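Local coordinates for kojibiose phosphorylase (Gut metagenome, PDB 6W0P), which belongs to glycoside hydrolase family 65, whose members join a helical (alpha/alpha)6-barrel catalytic domain to beta-rich domains, at residues A[415-420]-A[452-457]; A[459-464]-A[528-533]; A[489-494]-A[591-596]. All coordinates share one frame; numbering follows the deposited sequence.

Contact 1 of 3, residues A[415-420]-A[452-457]; sequences TQFQPS and SKFLLS
The rings of Phe417 and Phe454 meet in a T-shaped pair, the edge of Phe454 directed at the face of Phe417. The planes stand at 83° to each other and the ring centroids are 5.2 Å apart. The opposite face of Phe417 lies against its own chain, where Thr415 O sits 3.9 Å above the plane, displaced toward the rim. This is a buried contact of the helical catalytic domain of family 65, an (alpha/alpha)6 barrel, and a worked example of how aromatic rings join neighbouring helices of such a barrel. Here the two are consecutive: Phe417 holds the N-cap position of helix 418-434, and Phe454 lies near the end of helix 437-458, which follows it in the chain after a short connection.

Only one edge of Phe454 does the touching. Its CZ approaches Phe417 CD1 at 3.6 Å, and its CE2 reaches the same CD1 at 3.7 Å, so the meeting is concentrated on the half of the Phe417 ring that holds CD1. Both rings start from CB atoms aimed across the gap. Phe454 extends with CG anti to its own backbone N (chi1 168°), which carries the far edge of the ring away from its helix and across to the start of helix 418-434. Leu455, next along, brings its end nearer to 415-420 without close contact and packs on Phe497 of helix 487-504.

Beside the aromatic pair, the first turn of helix 418-434 adds a polar neighbour. Ser420 is buried, but its hydroxyl is not left without a partner, being hydrogen-bonded to the backbone N of Phe396. Toward Phe454 it offers van der Waals contact alone, with Ser420 OG lying obliquely to the ring, 3.9 Å from Phe454 CD2.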
ATOM      1  N   THR A 415       8.467  -4.578   8.431  1.00 27.90           N
ATOM      2  CA  THR A 415       9.310  -3.578   9.136  1.00 28.02           C
ATOM      3  C   THR A 415       9.448  -3.829  10.640  1.00 27.71           C
ATOM      4  O   THR A 415      10.436  -3.298  11.198  1.00 28.15           O
ATOM      5  CB  THR A 415       8.780  -2.167   8.888  1.00 27.97           C
ATOM      6  OG1 THR A 415       7.466  -2.104   9.432  1.00 28.13           O
ATOM      7  CG2 THR A 415       8.793  -1.828   7.420  1.00 27.89           C
ATOM      8  N   GLN A 416       8.529  -4.566  11.260  1.00 27.14           N
ATOM      9  CA  GLN A 416       8.411  -4.660  12.739  1.00 27.48           C
ATOM     10  C   GLN A 416       8.811  -6.064  13.186  1.00 27.74           C
ATOM     11  O   GLN A 416       8.094  -7.019  12.844  1.00 27.83           O
ATOM     12  CB  GLN A 416       6.985  -4.363  13.211  1.00 27.06           C
ATOM     13  CG  GLN A 416       6.568  -2.903  13.098  1.00 27.10           C
ATOM     14  CD  GLN A 416       5.176  -2.713  13.652  1.00 26.98           C
ATOM     15  OE1 GLN A 416       4.220  -3.279  13.122  1.00 26.46           O
ATOM     16  NE2 GLN A 416       5.083  -2.026  14.789  1.00 26.40           N
ATOM     17  N   PHE A 417       9.882  -6.190  13.967  1.00 28.58           N
ATOM     18  CA  PHE A 417      10.357  -7.513  14.453  1.00 28.85           C
ATOM     19  C   PHE A 417      10.020  -7.675  15.933  1.00 28.21           C
ATOM     20  O   PHE A 417      10.438  -8.689  16.524  1.00 28.43           O
ATOM     21  CB  PHE A 417      11.817  -7.700  14.028  1.00 29.50           C
ATOM     22  CG  PHE A 417      11.987  -7.410  12.559  1.00 29.93           C
ATOM     23  CD1 PHE A 417      11.140  -7.980  11.626  1.00 30.46           C
ATOM     24  CD2 PHE A 417      12.922  -6.498  12.113  1.00 30.71           C
ATOM     25  CE1 PHE A 417      11.261  -7.680  10.274  1.00 30.76           C
ATOM     26  CE2 PHE A 417      13.049  -6.202  10.764  1.00 30.58           C
ATOM     27  CZ  PHE A 417      12.215  -6.786   9.847  1.00 30.45           C
ATOM     28  N   GLN A 418       9.211  -6.767  16.489  1.00 27.98           N
ATOM     29  CA  GLN A 418       8.727  -6.864  17.892  1.00 27.96           C
ATOM     30  C   GLN A 418       8.063  -8.215  18.131  1.00 27.75           C
ATOM     31  O   GLN A 418       8.121  -8.695  19.249  1.00 29.11           O
ATOM     32  CB  GLN A 418       7.800  -5.697  18.292  1.00 27.89           C
ATOM     33  CG  GLN A 418       6.525  -5.546  17.467  1.00 27.50           C
ATOM     34  CD  GLN A 418       5.987  -4.129  17.468  1.00 27.22           C
ATOM     35  OE1 GLN A 418       6.737  -3.157  17.402  1.00 27.09           O
ATOM     36  NE2 GLN A 418       4.679  -4.004  17.554  1.00 26.08           N
ATOM     37  N   PRO A 419       7.415  -8.920  17.176  1.00 28.02           N
ATOM     38  CA  PRO A 419       6.861 -10.234  17.519  1.00 27.83           C
ATOM     39  C   PRO A 419       7.946 -11.281  17.815  1.00 28.72           C
ATOM     40  O   PRO A 419       7.759 -12.094  18.715  1.00 28.90           O
ATOM     41  CB  PRO A 419       6.036 -10.636  16.295  1.00 27.93           C
ATOM     42  CG  PRO A 419       5.856  -9.355  15.483  1.00 27.67           C
ATOM     43  CD  PRO A 419       7.058  -8.500  15.803  1.00 27.77           C
ATOM     44  N   SER A 420       9.052 -11.232  17.063  1.00 28.56           N
ATOM     45  CA  SER A 420      10.201 -12.159  17.175  1.00 28.84           C
ATOM     46  C   SER A 420      10.966 -11.893  18.482  1.00 28.78           C
ATOM     47  O   SER A 420      11.125 -12.827  19.261  1.00 28.61           O
ATOM     48  CB  SER A 420      11.090 -12.067  15.963  1.00 29.00           C
ATOM     49  OG  SER A 420      10.411 -12.548  14.814  1.00 28.71           O
ATOM     50  N   SER A 452      17.229 -15.913  16.768  1.00 33.99           N
ATOM     51  CA  SER A 452      18.574 -15.302  16.618  1.00 34.42           C
ATOM     52  C   SER A 452      19.024 -15.387  15.154  1.00 34.89           C
ATOM     53  O   SER A 452      19.495 -14.378  14.639  1.00 35.35           O
ATOM     54  CB  SER A 452      19.565 -15.900  17.576  1.00 34.28           C
ATOM     55  OG  SER A 452      19.107 -15.715  18.904  1.00 34.08           O
ATOM     56  N   LYS A 453      18.852 -16.534  14.500  1.00 36.80           N
ATOM     57  CA  LYS A 453      19.186 -16.707  13.053  1.00 37.64           C
ATOM     58  C   LYS A 453      18.471 -15.652  12.199  1.00 37.84           C
ATOM     59  O   LYS A 453      19.118 -15.048  11.315  1.00 39.13           O
ATOM     60  CB  LYS A 453      18.781 -18.103  12.590  1.00 38.38           C
ATOM     61  CG  LYS A 453      19.814 -19.173  12.873  1.00 39.75           C
ATOM     62  CD  LYS A 453      19.319 -20.579  12.596  1.00 41.07           C
ATOM     63  CE  LYS A 453      18.905 -20.853  11.165  1.00 41.05           C
ATOM     64  NZ  LYS A 453      17.978 -22.012  11.098  1.00 41.61           N
ATOM     65  N   PHE A 454      17.173 -15.426  12.425  1.00 37.12           N
ATOM     66  CA  PHE A 454      16.412 -14.387  11.684  1.00 36.22           C
ATOM     67  C   PHE A 454      17.021 -13.009  11.948  1.00 35.62           C
ATOM     68  O   PHE A 454      17.276 -12.276  10.993  1.00 34.30           O
ATOM     69  CB  PHE A 454      14.934 -14.423  12.050  1.00 35.84           C
ATOM     70  CG  PHE A 454      14.175 -13.227  11.558  1.00 34.83           C
ATOM     71  CD1 PHE A 454      14.092 -12.961  10.204  1.00 34.50           C
ATOM     72  CD2 PHE A 454      13.549 -12.371  12.450  1.00 34.41           C
ATOM     73  CE1 PHE A 454      13.392 -11.854   9.747  1.00 34.09           C
ATOM     74  CE2 PHE A 454      12.854 -11.268  11.986  1.00 34.10           C
ATOM     75  CZ  PHE A 454      12.773 -11.016  10.640  1.00 33.96           C
ATOM     76  N   LEU A 455      17.289 -12.692  13.216  1.00 36.48           N
ATOM     77  CA  LEU A 455      17.767 -11.348  13.624  1.00 36.29           C
ATOM     78  C   LEU A 455      19.135 -11.090  12.984  1.00 36.99           C
ATOM     79  O   LEU A 455      19.386  -9.935  12.598  1.00 36.22           O
ATOM     80  CB  LEU A 455      17.816 -11.254  15.148  1.00 36.14           C
ATOM     81  CG  LEU A 455      16.465 -11.148  15.846  1.00 36.77           C
ATOM     82  CD1 LEU A 455      16.651 -10.988  17.353  1.00 37.73           C
ATOM     83  CD2 LEU A 455      15.627  -9.997  15.296  1.00 36.12           C
ATOM     84  N   LEU A 456      19.971 -12.128  12.866  1.00 38.29           N
ATOM     85  CA  LEU A 456      21.356 -12.039  12.309  1.00 39.36           C
ATOM     86  C   LEU A 456      21.338 -11.930  10.785  1.00 37.51           C
ATOM     87  O   LEU A 456      22.292 -11.367  10.254  1.00 35.70           O
ATOM     88  CB  LEU A 456      22.171 -13.267  12.732  1.00 42.57           C
ATOM     89  CG  LEU A 456      22.704 -13.225  14.160  1.00 44.84           C
ATOM     90  CD1 LEU A 456      23.220 -14.591  14.589  1.00 46.49           C
ATOM     91  CD2 LEU A 456      23.791 -12.172  14.294  1.00 45.52           C
ATOM     92  N   SER A 457      20.314 -12.470  10.117  1.00 37.00           N
ATOM     93  CA  SER A 457      20.155 -12.403   8.643  1.00 36.69           C
ATOM     94  C   SER A 457      19.424 -11.129   8.205  1.00 35.70           C
ATOM     95  O   SER A 457      19.750 -10.618   7.138  1.00 34.79           O
ATOM     96  CB  SER A 457      19.468 -13.619   8.121  1.00 37.89           C
ATOM     97  OG  SER A 457      18.324 -13.924   8.888  1.00 38.39           O
TER

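Contact 2 of 3, residues A[459-464]-A[528-533]; sequences GQYNQD and MKDASR
Tyr461 reaches across to Asp530 with its whole length, and the meeting happens at the far end of the ring. Its CB does not point at helix 522-534; CG lies beside the backbone N (chi1 -70°), and the ring then extends toward the helix. Along the way the ring has an edge-to-face neighbour in Phe468. On the CE1 side, Tyr461 CE1 comes within 3.3 Å of Asp530 OD2, which lies at the ring's edge and near its plane. CZ follows at 3.4 Å from the same OD2, and at the tip Tyr461 OH donates to Asp530 OD2 over 2.7 Å. Asp530 OD2 accepts with its anti lone pair, on the side away from OD1, and the ring and carboxylate planes are only 28° apart. The hydroxyl also comes loosely near the backbone of Ala531, 4.1 Å from Tyr461 OH to Ala531 N.

The other carboxylate oxygen, Asp530 OD1, forms a salt bridge with Arg533 NH2 at 3.3 Å, one turn along the helix, while Lys534 makes a long, weak ion pair with OD2. The carboxylate is held by a neutral donor across the contact and by Arg533 of its own helix; the nearby positive charge would be expected to stabilise its negative one.

Beyond the tyrosine, the chain turns back through Asn462, whose ND2 bonds Asp464 OD1 at 3.0 Å. Asn462 and Gln463 also hydrogen-bond to the second subunit, among others to Asp554 and Arg616 of that chain. The arrangement is that of a two-stranded beta-hairpin, 460-461 with 468-469, following directly on a helix of the barrel domain: its tyrosine holds one side to helix 522-534, and its turn enters the dimer interface.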
ATOM      1  N   GLY A 459      19.105  -8.374  10.191  1.00 34.53           N
ATOM      2  CA  GLY A 459      20.110  -7.398  10.646  1.00 35.23           C
ATOM      3  C   GLY A 459      21.258  -7.329   9.653  1.00 35.53           C
ATOM      4  O   GLY A 459      21.562  -8.358   9.048  1.00 35.89           O
ATOM      5  N   GLN A 460      21.842  -6.153   9.446  1.00 36.20           N
ATOM      6  CA  GLN A 460      22.973  -5.967   8.496  1.00 36.36           C
ATOM      7  C   GLN A 460      24.084  -5.145   9.161  1.00 35.78           C
ATOM      8  O   GLN A 460      23.791  -4.334  10.091  1.00 33.36           O
ATOM      9  CB  GLN A 460      22.514  -5.247   7.225  1.00 37.70           C
ATOM     10  CG  GLN A 460      21.354  -5.918   6.496  1.00 39.13           C
ATOM     11  CD  GLN A 460      20.784  -5.012   5.424  1.00 41.21           C
ATOM     12  OE1 GLN A 460      21.105  -5.176   4.245  1.00 44.13           O
ATOM     13  NE2 GLN A 460      19.953  -4.044   5.815  1.00 38.61           N
ATOM     14  N   TYR A 461      25.312  -5.311   8.661  1.00 34.81           N
ATOM     15  CA  TYR A 461      26.432  -4.400   8.965  1.00 34.96           C
ATOM     16  C   TYR A 461      26.259  -3.149   8.115  1.00 33.85           C
ATOM     17  O   TYR A 461      25.728  -3.261   6.983  1.00 33.96           O
ATOM     18  CB  TYR A 461      27.788  -5.059   8.687  1.00 36.44           C
ATOM     19  CG  TYR A 461      28.161  -6.163   9.640  1.00 37.09           C
ATOM     20  CD1 TYR A 461      28.761  -5.889  10.856  1.00 38.06           C
ATOM     21  CD2 TYR A 461      27.932  -7.491   9.315  1.00 38.11           C
ATOM     22  CE1 TYR A 461      29.110  -6.904  11.735  1.00 38.68           C
ATOM     23  CE2 TYR A 461      28.286  -8.520  10.174  1.00 38.77           C
ATOM     24  CZ  TYR A 461      28.883  -8.226  11.390  1.00 39.62           C
ATOM     25  OH  TYR A 461      29.232  -9.248  12.236  1.00 40.73           O
ATOM     26  N   ASN A 462      26.708  -2.013   8.647  1.00 32.94           N
ATOM     27  CA  ASN A 462      26.813  -0.707   7.946  1.00 32.76           C
ATOM     28  C   ASN A 462      27.847  -0.807   6.805  1.00 33.82           C
ATOM     29  O   ASN A 462      28.417  -1.928   6.587  1.00 34.89           O
ATOM     30  CB  ASN A 462      27.172   0.420   8.922  1.00 32.04           C
ATOM     31  CG  ASN A 462      28.630   0.408   9.346  1.00 32.18           C
ATOM     32  OD1 ASN A 462      29.205  -0.665   9.569  1.00 31.23           O
ATOM     33  ND2 ASN A 462      29.228   1.595   9.446  1.00 31.61           N
ATOM     34  N   GLN A 463      28.083   0.315   6.111  1.00 34.07           N
ATOM     35  CA  GLN A 463      28.884   0.404   4.861  1.00 35.59           C
ATOM     36  C   GLN A 463      30.275  -0.210   5.107  1.00 36.71           C
ATOM     37  O   GLN A 463      30.625  -1.130   4.356  1.00 36.70           O
ATOM     38  CB  GLN A 463      28.910   1.857   4.372  1.00 35.71           C
ATOM     39  CG  GLN A 463      29.792   2.110   3.149  1.00 36.44           C
ATOM     40  CD  GLN A 463      29.168   1.868   1.787  1.00 36.83           C
ATOM     41  OE1 GLN A 463      29.875   1.750   0.784  1.00 35.90           O
ATOM     42  NE2 GLN A 463      27.841   1.811   1.725  1.00 35.53           N
ATOM     43  N   ASP A 464      31.010   0.230   6.141  1.00 38.26           N
ATOM     44  CA  ASP A 464      32.409  -0.223   6.419  1.00 40.52           C
ATOM     45  C   ASP A 464      32.427  -1.367   7.442  1.00 41.72           C
ATOM     46  O   ASP A 464      33.508  -1.713   7.879  1.00 44.31           O
ATOM     47  CB  ASP A 464      33.303   0.931   6.883  1.00 40.71           C
ATOM     48  CG  ASP A 464      32.915   1.531   8.224  1.00 41.47           C
ATOM     49  OD1 ASP A 464      32.072   0.921   8.927  1.00 41.40           O
ATOM     50  OD2 ASP A 464      33.455   2.606   8.560  1.00 42.37           O
ATOM     51  N   MET A 528      27.212 -13.914  15.725  1.00 42.89           N
ATOM     52  CA  MET A 528      26.275 -13.472  16.788  1.00 42.60           C
ATOM     53  C   MET A 528      27.035 -12.639  17.815  1.00 44.25           C
ATOM     54  O   MET A 528      26.528 -11.557  18.171  1.00 44.10           O
ATOM     55  CB  MET A 528      25.570 -14.625  17.499  1.00 41.81           C
ATOM     56  CG  MET A 528      24.457 -14.127  18.404  1.00 40.78           C
ATOM     57  SD  MET A 528      23.363 -15.428  18.987  1.00 39.34           S
ATOM     58  CE  MET A 528      24.383 -16.192  20.248  1.00 40.42           C
ATOM     59  N   LYS A 529      28.212 -13.102  18.248  1.00 45.87           N
ATOM     60  CA  LYS A 529      29.068 -12.351  19.205  1.00 47.17           C
ATOM     61  C   LYS A 529      29.462 -11.006  18.589  1.00 45.02           C
ATOM     62  O   LYS A 529      29.362  -9.986  19.296  1.00 44.95           O
ATOM     63  CB  LYS A 529      30.315 -13.141  19.624  1.00 50.60           C
ATOM     64  CG  LYS A 529      30.110 -14.083  20.808  1.00 52.91           C
ATOM     65  CD  LYS A 529      31.265 -15.082  21.006  1.00 54.95           C
ATOM     66  CE  LYS A 529      30.943 -16.186  21.995  1.00 55.73           C
ATOM     67  NZ  LYS A 529      30.698 -15.640  23.352  1.00 56.01           N
ATOM     68  N   ASP A 530      29.921 -10.991  17.342  1.00 43.60           N
ATOM     69  CA  ASP A 530      30.396  -9.732  16.712  1.00 43.90           C
ATOM     70  C   ASP A 530      29.191  -8.784  16.538  1.00 42.38           C
ATOM     71  O   ASP A 530      29.365  -7.585  16.807  1.00 41.32           O
ATOM     72  CB  ASP A 530      31.181  -9.985  15.419  1.00 44.69           C
ATOM     73  CG  ASP A 530      31.757  -8.703  14.825  1.00 46.38           C
ATOM     74  OD1 ASP A 530      32.552  -8.028  15.530  1.00 45.49           O
ATOM     75  OD2 ASP A 530      31.374  -8.356  13.661  1.00 49.03           O
ATOM     76  N   ALA A 531      28.014  -9.279  16.128  1.00 40.69           N
ATOM     77  CA  ALA A 531      26.825  -8.416  15.890  1.00 40.78           C
ATOM     78  C   ALA A 531      26.367  -7.823  17.231  1.00 41.23           C
ATOM     79  O   ALA A 531      26.062  -6.612  17.295  1.00 39.99           O
ATOM     80  CB  ALA A 531      25.734  -9.174  15.168  1.00 39.63           C
ATOM     81  N   SER A 532      26.444  -8.623  18.295  1.00 43.12           N
ATOM     82  CA  SER A 532      26.066  -8.234  19.674  1.00 42.81           C
ATOM     83  C   SER A 532      26.945  -7.070  20.119  1.00 42.56           C
ATOM     84  O   SER A 532      26.406  -6.090  20.631  1.00 41.65           O
ATOM     85  CB  SER A 532      26.171  -9.407  20.598  1.00 44.01           C
ATOM     86  OG  SER A 532      25.494  -9.148  21.813  1.00 45.82           O
ATOM     87  N   ARG A 533      28.254  -7.170  19.906  1.00 44.41           N
ATOM     88  CA  ARG A 533      29.245  -6.154  20.349  1.00 44.99           C
ATOM     89  C   ARG A 533      29.067  -4.875  19.517  1.00 42.29           C
ATOM     90  O   ARG A 533      29.219  -3.780  20.060  1.00 40.13           O
ATOM     91  CB  ARG A 533      30.674  -6.706  20.228  1.00 48.52           C
ATOM     92  CG  ARG A 533      30.984  -7.861  21.178  1.00 53.31           C
ATOM     93  CD  ARG A 533      32.469  -8.253  21.292  1.00 56.67           C
ATOM     94  NE  ARG A 533      33.148  -8.318  19.988  1.00 60.09           N
ATOM     95  CZ  ARG A 533      33.564  -9.427  19.357  1.00 61.70           C
ATOM     96  NH1 ARG A 533      33.407 -10.622  19.903  1.00 64.09           N
ATOM     97  NH2 ARG A 533      34.132  -9.332  18.165  1.00 61.25           N
TER

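Contact 3 of 3, residues A[489-494]-A[591-596]; sequences TNFMAK and LMFMFL
Phe491 and Phe593 lie face to face, although their side chains run at roughly a right angle to one another. The ring planes differ by 26° and the centroids are 4.2 Å apart, but the rings are not in exact register. Phe593 CD1 sits over the centre of the Phe491 ring, 3.4 Å above its plane, whereas the Phe593 ring receives Phe491 CG above its rim. The slip also brings the start of the Phe491 side chain over its partner: Phe491 CB stands 4.3 Å from the Phe593 centroid and only 7° off the ring normal, a CH-pi contact in which CB, beside its own ring, also lies over the Phe593 face.

Phe593 reaches this place by an unusual route for a helical residue. Its CG occupies the crowded position between backbone N and carbonyl carbon (chi1 74°), and its other neighbours include an edge-to-face ring, Phe546. Next to the stack, Met492 bends at both chi2 and chi3. The Met492 side chain crosses that of Phe593 at a slant, with Met492 SD 4.1 Å from Phe593 CB, and its methyl turns on to Leu596, Met492 CE meeting Leu596 CD1 at 3.8 Å. The methionine thus bridges the phenylalanine and the leucine beside the stack.

The backbones are helix 487-504 and helix 590-596 of the barrel-type catalytic domain. Their local axes run in nearly the same direction, 28° apart, with a closest approach of 10.3 Å that leaves room for the side chains between them. Helix 418-434 also joins in, Tyr425 OH bonding the carbonyl of Leu596.

No hydrogen bond crosses between the two segments. Cohesion therefore comes from dispersion, burial of apolar surface and shape, and so depends on how closely rings and methyl groups fit.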
ATOM      1  N   THR A 489      14.266  -2.064  18.612  1.00 26.07           N
ATOM      2  CA  THR A 489      14.649  -3.199  17.729  1.00 26.51           C
ATOM      3  C   THR A 489      16.067  -3.697  18.086  1.00 27.34           C
ATOM      4  O   THR A 489      16.250  -4.924  18.310  1.00 27.72           O
ATOM      5  CB  THR A 489      14.499  -2.781  16.260  1.00 26.44           C
ATOM      6  OG1 THR A 489      13.152  -2.355  16.020  1.00 25.66           O
ATOM      7  CG2 THR A 489      14.893  -3.877  15.298  1.00 26.50           C
ATOM      8  N   ASN A 490      17.046  -2.789  18.162  1.00 27.57           N
ATOM      9  CA  ASN A 490      18.475  -3.156  18.329  1.00 28.05           C
ATOM     10  C   ASN A 490      18.682  -3.678  19.754  1.00 28.51           C
ATOM     11  O   ASN A 490      19.348  -4.721  19.915  1.00 28.38           O
ATOM     12  CB  ASN A 490      19.410  -1.991  18.003  1.00 27.77           C
ATOM     13  CG  ASN A 490      19.406  -1.657  16.529  1.00 27.50           C
ATOM     14  OD1 ASN A 490      18.513  -2.076  15.807  1.00 26.31           O
ATOM     15  ND2 ASN A 490      20.385  -0.875  16.094  1.00 27.72           N
ATOM     16  N   PHE A 491      18.119  -2.972  20.732  1.00 28.33           N
ATOM     17  CA  PHE A 491      18.238  -3.309  22.164  1.00 29.15           C
ATOM     18  C   PHE A 491      17.684  -4.719  22.374  1.00 29.37           C
ATOM     19  O   PHE A 491      18.414  -5.586  22.903  1.00 29.46           O
ATOM     20  CB  PHE A 491      17.516  -2.268  23.019  1.00 29.07           C
ATOM     21  CG  PHE A 491      17.704  -2.427  24.504  1.00 29.45           C
ATOM     22  CD1 PHE A 491      16.844  -3.215  25.247  1.00 29.54           C
ATOM     23  CD2 PHE A 491      18.719  -1.760  25.164  1.00 29.94           C
ATOM     24  CE1 PHE A 491      17.021  -3.356  26.613  1.00 29.67           C
ATOM     25  CE2 PHE A 491      18.873  -1.877  26.535  1.00 30.43           C
ATOM     26  CZ  PHE A 491      18.014  -2.669  27.258  1.00 30.30           C
ATOM     27  N   MET A 492      16.445  -4.956  21.945  1.00 28.87           N
ATOM     28  CA  MET A 492      15.778  -6.265  22.169  1.00 29.56           C
ATOM     29  C   MET A 492      16.522  -7.391  21.416  1.00 31.00           C
ATOM     30  O   MET A 492      16.554  -8.509  21.958  1.00 31.16           O
ATOM     31  CB  MET A 492      14.311  -6.207  21.741  1.00 28.60           C
ATOM     32  CG  MET A 492      13.479  -5.275  22.593  1.00 28.41           C
ATOM     33  SD  MET A 492      13.528  -5.703  24.345  1.00 28.24           S
ATOM     34  CE  MET A 492      12.496  -7.168  24.317  1.00 28.07           C
ATOM     35  N   ALA A 493      17.052  -7.130  20.208  1.00 31.39           N
ATOM     36  CA  ALA A 493      17.845  -8.090  19.410  1.00 32.15           C
ATOM     37  C   ALA A 493      19.128  -8.450  20.173  1.00 33.70           C
ATOM     38  O   ALA A 493      19.458  -9.656  20.310  1.00 34.13           O
ATOM     39  CB  ALA A 493      18.163  -7.506  18.053  1.00 31.85           C
ATOM     40  N   LYS A 494      19.851  -7.435  20.641  1.00 35.10           N
ATOM     41  CA  LYS A 494      21.074  -7.610  21.466  1.00 35.81           C
ATOM     42  C   LYS A 494      20.718  -8.426  22.714  1.00 35.42           C
ATOM     43  O   LYS A 494      21.478  -9.370  23.016  1.00 35.56           O
ATOM     44  CB  LYS A 494      21.686  -6.255  21.801  1.00 37.37           C
ATOM     45  CG  LYS A 494      23.034  -6.333  22.497  1.00 39.91           C
ATOM     46  CD  LYS A 494      23.682  -4.991  22.813  1.00 40.57           C
ATOM     47  CE  LYS A 494      24.997  -5.177  23.547  1.00 42.35           C
ATOM     48  NZ  LYS A 494      25.870  -3.991  23.392  1.00 43.67           N
ATOM     49  N   LEU A 591      10.473   3.727  25.918  1.00 26.33           N
ATOM     50  CA  LEU A 591       9.873   3.489  27.262  1.00 26.41           C
ATOM     51  C   LEU A 591       9.362   2.047  27.345  1.00 26.48           C
ATOM     52  O   LEU A 591       9.243   1.512  28.467  1.00 26.65           O
ATOM     53  CB  LEU A 591       8.759   4.510  27.518  1.00 26.12           C
ATOM     54  CG  LEU A 591       9.212   5.946  27.774  1.00 26.47           C
ATOM     55  CD1 LEU A 591       8.088   6.753  28.417  1.00 26.35           C
ATOM     56  CD2 LEU A 591      10.473   6.003  28.646  1.00 26.49           C
ATOM     57  N   MET A 592       9.067   1.433  26.197  1.00 26.49           N
ATOM     58  CA  MET A 592       8.704   0.000  26.141  1.00 26.58           C
ATOM     59  C   MET A 592       9.911  -0.855  26.575  1.00 26.99           C
ATOM     60  O   MET A 592       9.738  -1.681  27.457  1.00 27.63           O
ATOM     61  CB  MET A 592       8.276  -0.412  24.735  1.00 26.21           C
ATOM     62  CG  MET A 592       7.593  -1.744  24.723  1.00 26.07           C
ATOM     63  SD  MET A 592       6.008  -1.621  25.593  1.00 25.96           S
ATOM     64  CE  MET A 592       5.699  -3.350  25.935  1.00 26.03           C
ATOM     65  N   PHE A 593      11.098  -0.706  25.989  1.00 26.96           N
ATOM     66  CA  PHE A 593      12.205  -1.613  26.391  1.00 27.82           C
ATOM     67  C   PHE A 593      12.662  -1.237  27.809  1.00 27.86           C
ATOM     68  O   PHE A 593      13.103  -2.104  28.533  1.00 28.54           O
ATOM     69  CB  PHE A 593      13.313  -1.705  25.339  1.00 27.36           C
ATOM     70  CG  PHE A 593      14.223  -0.518  25.228  1.00 27.33           C
ATOM     71  CD1 PHE A 593      15.234  -0.315  26.151  1.00 28.09           C
ATOM     72  CD2 PHE A 593      14.106   0.358  24.165  1.00 27.38           C
ATOM     73  CE1 PHE A 593      16.091   0.768  26.043  1.00 27.92           C
ATOM     74  CE2 PHE A 593      14.976   1.426  24.038  1.00 27.82           C
ATOM     75  CZ  PHE A 593      15.964   1.630  24.982  1.00 28.02           C
ATOM     76  N   MET A 594      12.512   0.017  28.206  1.00 28.25           N
ATOM     77  CA  MET A 594      12.877   0.456  29.562  1.00 28.75           C
ATOM     78  C   MET A 594      11.909  -0.192  30.559  1.00 29.31           C
ATOM     79  O   MET A 594      12.384  -0.696  31.592  1.00 29.12           O
ATOM     80  CB  MET A 594      12.894   1.978  29.643  1.00 29.22           C
ATOM     81  CG  MET A 594      14.035   2.561  28.809  1.00 29.74           C
ATOM     82  SD  MET A 594      14.489   4.270  29.192  1.00 30.15           S
ATOM     83  CE  MET A 594      15.429   3.980  30.694  1.00 31.74           C
ATOM     84  N   PHE A 595      10.618  -0.320  30.215  1.00 29.33           N
ATOM     85  CA  PHE A 595       9.636  -1.063  31.052  1.00 28.51           C
ATOM     86  C   PHE A 595      10.028  -2.546  31.143  1.00 28.19           C
ATOM     87  O   PHE A 595      10.031  -3.086  32.262  1.00 27.09           O
ATOM     88  CB  PHE A 595       8.232  -0.953  30.467  1.00 28.30           C
ATOM     89  CG  PHE A 595       7.244  -1.933  31.037  1.00 28.14           C
ATOM     90  CD1 PHE A 595       6.763  -1.781  32.329  1.00 28.54           C
ATOM     91  CD2 PHE A 595       6.722  -2.948  30.255  1.00 28.25           C
ATOM     92  CE1 PHE A 595       5.835  -2.664  32.850  1.00 28.34           C
ATOM     93  CE2 PHE A 595       5.784  -3.834  30.775  1.00 28.25           C
ATOM     94  CZ  PHE A 595       5.359  -3.699  32.074  1.00 28.50           C
ATOM     95  N   LEU A 596      10.344  -3.188  30.004  1.00 28.00           N
ATOM     96  CA  LEU A 596      10.540  -4.670  29.950  1.00 28.71           C
ATOM     97  C   LEU A 596      11.787  -5.050  30.756  1.00 29.18           C
ATOM     98  O   LEU A 596      11.949  -6.252  31.110  1.00 28.98           O
ATOM     99  CB  LEU A 596      10.641  -5.161  28.503  1.00 28.63           C
ATOM    100  CG  LEU A 596       9.390  -4.999  27.631  1.00 28.85           C
ATOM    101  CD1 LEU A 596       9.701  -5.409  26.197  1.00 29.00           C
ATOM    102  CD2 LEU A 596       8.206  -5.810  28.168  1.00 28.90           C
TER

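The contacts range from the buried packing of the helical domain to the neighbourhood of the subunit interface. Contacts 1 and 3 are buried and have no hydrogen bond across their segments, yet use aromatic pairs differently: T-shaped at 415-420/452-457, stacked at 489-494/591-596. Contact 2, partly exposed and near the second subunit, relies instead on a phenol-carboxylate hydrogen bond. Continuous elements and direct packing tie them together. Helix 437-458 serves contact 1 and runs on into the hairpin of contact 2, while Leu456 packs on Met528 and Ala531 of contact 2. Leu455 CD1 touches Ala493 CA of contact 3 at 3.7 Å, and Lys494 CE approaches Ser532 O at 3.4 Å, linking contacts 3 and 2.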